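Long-range contacts in alpha-glucosidase (PDB 5HQA), which hydrolyses alpha-glucosidic bonds as a calcium-binding, chloride-activated member of glycoside hydrolase family 97: residues I184-A188 and I246-N250; D441-R445 and L484-M488; Y524-Q528 and P551-Q555. All coordinates share one frame; numbering follows the deposited sequence.

In the fold
From the N terminus, the first of the three contacts to close is interaction 1, over 57 residues, where the end of the short helix 245-248 and the turn after it come back to the end of strand 181-187 in the N-terminal beta domain. Interaction 2 then closes a loop of 38 residues within the barrel domain, bringing 484-488 against the loop 441-445. Interaction 3 closes last, over 22 residues, and joins barrel strand 527-529 to the start of the C-terminal sheet. The three loops follow in series; none nests or crosses. Two touching borders make them continuous: His185 and Asn250 reach Asp441 and Thr442, and Met488 pairs with Tyr524, so all three domains are linked.

Interaction 1 (I184-A188 and I246-N250); sequences IHEAA and ILNLN
Ala187 and Leu249 meet through their CB atoms, 3.7 Å apart, at the heart of a mainly apolar contact inside the N-terminal beta domain, between the end of strand 181-187 and the end of the short helix 245-248 with the turn after it. Beside them Ile246 directs CD1 into the plane of the His185 imidazole, reaching its CD2 edge at 3.9 Å with the two side chains nearly at right angles. Both imidazole nitrogens are engaged elsewhere, ND1 by Thr170 and NE2 by the carbonyl of Asp441.

The polar side is carried by Asn250. Its CG lies anti to the carbonyl carbon (chi1 -83°), and from there ND2 turns back on its own segment to donate to Ile246 O at 2.8 Å. Leu249 N reaches that oxygen from the opposite face of the carbonyl, and ND2 also serves Thr442 O. OD1 instead lies against Ala188, 3.3 Å from its CA.

ND2 thus bonds its own segment and the neighbouring barrel loop; other polar ends are satisfied by further parts of the fold. Glu186 O, 4.1 Å from Ile246 CD1, is buried by the contact and has no polar partner in the model. The join rests on shape fit rather than on direct polar bonds.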
# COMPACT_ATOMS: atom_id res chain seq x y z
N ILE A 184 -7.42 -8.85 -8.41
CA ILE A 184 -8.70 -8.38 -7.90
C ILE A 184 -8.46 -7.52 -6.67
O ILE A 184 -7.69 -7.90 -5.78
CB ILE A 184 -9.63 -9.57 -7.58
CG1 ILE A 184 -9.85 -10.41 -8.85
CG2 ILE A 184 -10.98 -9.08 -7.01
CD1 ILE A 184 -10.54 -11.72 -8.58
N HIS A 185 -9.12 -6.37 -6.61
CA HIS A 185 -8.94 -5.45 -5.49
C HIS A 185 -10.20 -4.59 -5.42
O HIS A 185 -11.24 -4.96 -5.96
CB HIS A 185 -7.62 -4.68 -5.68
CG HIS A 185 -7.22 -3.84 -4.50
ND1 HIS A 185 -7.18 -4.33 -3.21
CD2 HIS A 185 -6.81 -2.55 -4.43
CE1 HIS A 185 -6.77 -3.37 -2.40
NE2 HIS A 185 -6.54 -2.29 -3.11
N GLU A 186 -10.11 -3.45 -4.73
CA GLU A 186 -11.23 -2.53 -4.69
C GLU A 186 -10.70 -1.11 -4.58
O GLU A 186 -9.53 -0.88 -4.24
CB GLU A 186 -12.21 -2.87 -3.55
CG GLU A 186 -11.61 -3.06 -2.19
CD GLU A 186 -12.67 -3.41 -1.14
OE1 GLU A 186 -12.33 -4.11 -0.16
OE2 GLU A 186 -13.84 -3.00 -1.29
N ALA A 187 -11.56 -0.14 -4.89
CA ALA A 187 -11.15 1.26 -4.88
C ALA A 187 -12.19 2.11 -4.17
O ALA A 187 -13.40 1.84 -4.27
CB ALA A 187 -10.91 1.78 -6.31
N ALA A 188 -11.71 3.13 -3.45
CA ALA A 188 -12.56 4.10 -2.74
C ALA A 188 -13.41 3.40 -1.68
O ALA A 188 -14.64 3.49 -1.65
CB ALA A 188 -13.44 4.89 -3.72
N ILE A 246 -6.61 2.15 -9.94
CA ILE A 246 -7.05 2.38 -8.56
C ILE A 246 -7.22 3.88 -8.31
O ILE A 246 -8.26 4.32 -7.80
CB ILE A 246 -6.07 1.75 -7.55
CG1 ILE A 246 -6.00 0.23 -7.74
CG2 ILE A 246 -6.51 2.09 -6.12
CD1 ILE A 246 -7.35 -0.48 -7.65
N LEU A 247 -6.22 4.68 -8.67
CA LEU A 247 -6.36 6.13 -8.51
C LEU A 247 -7.52 6.67 -9.34
O LEU A 247 -8.27 7.54 -8.88
CB LEU A 247 -5.07 6.84 -8.91
CG LEU A 247 -3.89 6.73 -7.95
CD1 LEU A 247 -2.66 7.35 -8.62
CD2 LEU A 247 -4.20 7.44 -6.63
N ASN A 248 -7.66 6.19 -10.58
CA ASN A 248 -8.68 6.75 -11.47
C ASN A 248 -10.09 6.49 -10.97
O ASN A 248 -11.02 7.20 -11.38
CB ASN A 248 -8.52 6.19 -12.88
CG ASN A 248 -7.57 7.01 -13.72
OD1 ASN A 248 -7.50 8.23 -13.56
ND2 ASN A 248 -6.83 6.35 -14.61
N LEU A 249 -10.28 5.50 -10.11
CA LEU A 249 -11.61 5.21 -9.61
C LEU A 249 -11.95 5.97 -8.34
O LEU A 249 -13.06 5.84 -7.83
CB LEU A 249 -11.76 3.70 -9.37
CG LEU A 249 -11.78 2.89 -10.67
CD1 LEU A 249 -11.86 1.43 -10.35
CD2 LEU A 249 -12.97 3.30 -11.56
N ASN A 250 -11.03 6.77 -7.82
CA ASN A 250 -11.29 7.56 -6.63
C ASN A 250 -11.74 8.98 -6.98
O ASN A 250 -11.47 9.49 -8.07
CB ASN A 250 -10.05 7.61 -5.73
CG ASN A 250 -9.95 6.39 -4.85
OD1 ASN A 250 -10.42 6.40 -3.71
ND2 ASN A 250 -9.40 5.31 -5.40

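Interaction 2 (D441-R445 and L484-M488); sequences DTGLR and LAGPM
Asp441 lays its side chain along the backbone of Ala485 and Gly486. CB starts the contact 3.4 Å from Ala485 O. Beyond it, CG is anti to the backbone N (chi1 -170°), which brings the carboxylate flat beneath that carbonyl: Ala485 O stands over CG at 3.0 Å, though all three oxygens are acceptors and no hydrogen bond joins them. OD1 turns back to its own loop and accepts from Gly443 N at 2.7 Å, forming an Asx turn that fixes the rotation of the group. OD2 points on to Gly486, whose CA is 3.2 Å away; a side chain there would run into this oxygen, and the backbone angles already call for glycine. A water 2.6 Å from Asp441 OD2 donates to it and to Pro487 O, bridging the segments.

Arg445 also meets Pro487, whose CD sits over one face of the guanidinium, 3.3 Å from NE and offset toward the rim. In the guanidinium plane a second water accepts from Arg445 NH2 at 3.0 Å and bonds weakly to Ala485 O, while Glu72 of the N-terminal domain meets the charge.

In the catalytic (beta/alpha)-barrel, 441-445 belongs to the loop joining strand 432-435 to strand 451-454; segment 484-488 leaves helix 482-485. Pro487 packs on Thr453 of strand 451-454, while Ala485 touches His185 of strand 181-187, at the border of barrel and beta domain.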
# COMPACT_ATOMS: atom_id res chain seq x y z
N ASP A 441 -4.77 -0.08 1.21
CA ASP A 441 -4.86 1.09 0.35
C ASP A 441 -5.88 0.83 -0.75
O ASP A 441 -5.84 -0.22 -1.41
CB ASP A 441 -3.47 1.39 -0.24
CG ASP A 441 -3.38 2.73 -0.96
OD1 ASP A 441 -4.42 3.23 -1.46
OD2 ASP A 441 -2.25 3.28 -1.04
N THR A 442 -6.84 1.75 -0.93
CA THR A 442 -7.79 1.63 -2.03
C THR A 442 -7.81 2.90 -2.88
O THR A 442 -8.81 3.17 -3.57
CB THR A 442 -9.20 1.28 -1.53
OG1 THR A 442 -9.69 2.30 -0.65
CG2 THR A 442 -9.16 -0.05 -0.76
N GLY A 443 -6.73 3.68 -2.84
CA GLY A 443 -6.59 4.86 -3.68
C GLY A 443 -7.07 6.16 -3.07
O GLY A 443 -7.12 7.17 -3.77
N LEU A 444 -7.42 6.17 -1.78
CA LEU A 444 -8.00 7.37 -1.19
C LEU A 444 -7.00 8.52 -1.06
O LEU A 444 -7.43 9.66 -0.84
CB LEU A 444 -8.60 7.04 0.18
CG LEU A 444 -9.91 6.25 0.09
CD1 LEU A 444 -10.25 5.62 1.43
CD2 LEU A 444 -11.03 7.20 -0.36
N ARG A 445 -5.69 8.27 -1.22
CA ARG A 445 -4.73 9.36 -1.29
C ARG A 445 -5.06 10.36 -2.39
O ARG A 445 -4.65 11.52 -2.31
CB ARG A 445 -3.30 8.82 -1.50
CG ARG A 445 -3.14 8.03 -2.81
CD ARG A 445 -1.75 7.38 -2.91
NE ARG A 445 -1.69 6.34 -3.94
CZ ARG A 445 -0.92 6.40 -5.04
NH1 ARG A 445 -0.14 7.45 -5.29
NH2 ARG A 445 -0.93 5.37 -5.90
N LEU A 484 0.36 -3.13 -5.69
CA LEU A 484 -0.71 -2.72 -6.59
C LEU A 484 -1.74 -1.84 -5.88
O LEU A 484 -2.47 -1.09 -6.55
CB LEU A 484 -1.40 -3.94 -7.20
CG LEU A 484 -0.52 -4.93 -7.98
CD1 LEU A 484 -1.40 -6.00 -8.61
CD2 LEU A 484 0.32 -4.22 -9.04
N ALA A 485 -1.83 -1.93 -4.55
CA ALA A 485 -2.80 -1.12 -3.82
C ALA A 485 -2.37 0.33 -3.68
O ALA A 485 -3.23 1.21 -3.60
CB ALA A 485 -3.06 -1.73 -2.44
N GLY A 486 -1.06 0.60 -3.64
CA GLY A 486 -0.56 1.94 -3.43
C GLY A 486 0.73 1.95 -2.62
O GLY A 486 1.32 0.89 -2.37
N PRO A 487 1.19 3.13 -2.20
CA PRO A 487 2.51 3.23 -1.56
C PRO A 487 2.61 2.45 -0.26
O PRO A 487 1.62 2.23 0.45
CB PRO A 487 2.68 4.74 -1.31
CG PRO A 487 1.28 5.33 -1.42
CD PRO A 487 0.57 4.45 -2.42
N MET A 488 3.83 2.01 0.06
CA MET A 488 4.07 1.28 1.29
C MET A 488 5.27 1.86 2.02
O MET A 488 6.31 2.10 1.41
CB MET A 488 4.32 -0.20 1.04
CG MET A 488 4.66 -0.96 2.32
SD MET A 488 5.07 -2.68 2.02
CE MET A 488 5.38 -3.27 3.70
O HOH W 1 -0.72 3.82 1.04
O HOH W 2 -2.34 2.80 -6.51

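Interaction 3 (Y524-Q528 and P551-Q555); sequences YSPIQ and PTDWQ
Tyr524 and Trp554 meet at their margins, neither ring stacked on the other, where the residues leading into the last strand of the (beta/alpha)-barrel, 527-529, face those at the start of strand 554-563, the first of the C-terminal antiparallel sheet. Their side chains run past each other in opposite directions. Tyr524 CD1 comes to 3.7 Å from Trp554 CD1, approaching the indole at its edge. The planes are inclined at 66° and the centroids of the phenol and the five-membered ring are 5.8 Å apart. Arg572, from the next strand of the C-terminal sheet, makes a cation-pi contact with Trp554.

Thr552 fills the middle of the interface, and each of its groups has its own task. With OG1 placed between the backbone N and the carbonyl carbon (chi1 71°), the hydroxyl donates to Pro526 O at 2.7 Å, approaching from 42° above the carbonyl plane. CG2 lies alongside Gln528, touching CG at 3.6 Å; the amide nitrogen of Gln528 turns away to Leu523 O. The carbonyl of Thr552 reaches the edge of the tyrosine ring, 3.6 Å from Tyr524 CE1, and also receives a nearly straight CA-H...O contact from Pro526. With a valine here, Pro526 O would probably lose its hydroxyl donor, and the direct hydrogen bond between the segments with it.

Two waters bridge the segments. One molecule lies in the plane of the Tyr524 ring, 2.7 Å from its OH, and is within bonding distance of Thr552 O and Asp553 OD2. A second sits in the indole plane, accepting from Trp554 NE1 at 2.9 Å and probably donating to Ser525 O.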
# COMPACT_ATOMS: atom_id res chain seq x y z
N TYR A 524 7.48 2.02 -4.12
CA TYR A 524 7.11 3.42 -4.10
C TYR A 524 6.53 3.83 -2.74
O TYR A 524 5.68 3.13 -2.18
CB TYR A 524 6.10 3.75 -5.20
CG TYR A 524 5.55 5.14 -4.99
CD1 TYR A 524 6.40 6.25 -5.02
CD2 TYR A 524 4.21 5.35 -4.67
CE1 TYR A 524 5.92 7.53 -4.78
CE2 TYR A 524 3.72 6.63 -4.43
CZ TYR A 524 4.59 7.70 -4.48
OH TYR A 524 4.12 8.96 -4.24
N SER A 525 7.00 4.97 -2.21
CA SER A 525 6.36 5.64 -1.10
C SER A 525 6.78 7.10 -1.12
O SER A 525 7.95 7.39 -1.41
CB SER A 525 6.74 5.00 0.24
OG SER A 525 6.11 5.68 1.32
N PRO A 526 5.87 8.05 -0.84
CA PRO A 526 6.27 9.47 -0.85
C PRO A 526 7.19 9.83 0.29
O PRO A 526 7.93 10.82 0.19
CB PRO A 526 4.94 10.22 -0.76
CG PRO A 526 4.05 9.26 -0.02
CD PRO A 526 4.44 7.89 -0.52
N ILE A 527 7.17 9.07 1.39
CA ILE A 527 8.18 9.16 2.42
C ILE A 527 8.92 7.83 2.47
O ILE A 527 8.29 6.77 2.42
CB ILE A 527 7.62 9.55 3.81
CG1 ILE A 527 6.52 8.58 4.26
CG2 ILE A 527 7.10 10.99 3.79
CD1 ILE A 527 6.16 8.76 5.73
N GLN A 528 10.24 7.90 2.50
CA GLN A 528 11.10 6.74 2.52
C GLN A 528 12.00 6.85 3.74
O GLN A 528 12.66 7.88 3.94
CB GLN A 528 11.95 6.64 1.25
CG GLN A 528 11.15 6.33 -0.04
CD GLN A 528 10.79 4.85 -0.18
OE1 GLN A 528 10.82 4.09 0.79
NE2 GLN A 528 10.44 4.45 -1.39
N PRO A 551 15.35 10.59 -4.88
CA PRO A 551 14.10 11.29 -4.53
C PRO A 551 13.02 10.29 -4.12
O PRO A 551 13.22 9.07 -4.17
CB PRO A 551 13.74 12.03 -5.82
CG PRO A 551 14.35 11.21 -6.91
CD PRO A 551 15.59 10.57 -6.33
N THR A 552 11.87 10.83 -3.69
CA THR A 552 10.72 10.02 -3.31
C THR A 552 9.46 10.46 -4.05
O THR A 552 8.35 10.03 -3.71
CB THR A 552 10.46 10.07 -1.80
OG1 THR A 552 9.96 11.37 -1.45
CG2 THR A 552 11.73 9.79 -1.00
N ASP A 553 9.60 11.32 -5.05
CA ASP A 553 8.47 11.90 -5.76
C ASP A 553 8.83 11.92 -7.23
O ASP A 553 9.92 12.38 -7.60
CB ASP A 553 8.18 13.31 -5.23
CG ASP A 553 6.84 13.84 -5.69
OD1 ASP A 553 6.72 15.08 -5.81
OD2 ASP A 553 5.91 13.04 -5.94
N TRP A 554 7.94 11.42 -8.08
CA TRP A 554 8.32 11.03 -9.42
C TRP A 554 7.36 11.63 -10.43
O TRP A 554 6.15 11.62 -10.22
CB TRP A 554 8.32 9.50 -9.56
CG TRP A 554 9.09 8.80 -8.48
CD1 TRP A 554 8.58 8.21 -7.35
CD2 TRP A 554 10.50 8.63 -8.42
NE1 TRP A 554 9.59 7.68 -6.59
CE2 TRP A 554 10.79 7.92 -7.22
CE3 TRP A 554 11.57 9.01 -9.25
CZ2 TRP A 554 12.09 7.58 -6.85
CZ3 TRP A 554 12.86 8.66 -8.88
CH2 TRP A 554 13.11 7.95 -7.69
N GLN A 555 7.90 12.17 -11.52
CA GLN A 555 6.98 12.60 -12.57
C GLN A 555 6.56 11.46 -13.48
O GLN A 555 5.50 11.55 -14.11
CB GLN A 555 7.58 13.74 -13.40
CG GLN A 555 8.96 13.53 -13.93
CD GLN A 555 9.36 14.65 -14.87
OE1 GLN A 555 8.61 14.99 -15.79
NE2 GLN A 555 10.53 15.26 -14.64
O HOH W 3 5.82 10.99 -3.96
O HOH W 4 9.39 6.79 -3.79
O HOH W 5 12.12 6.70 -3.24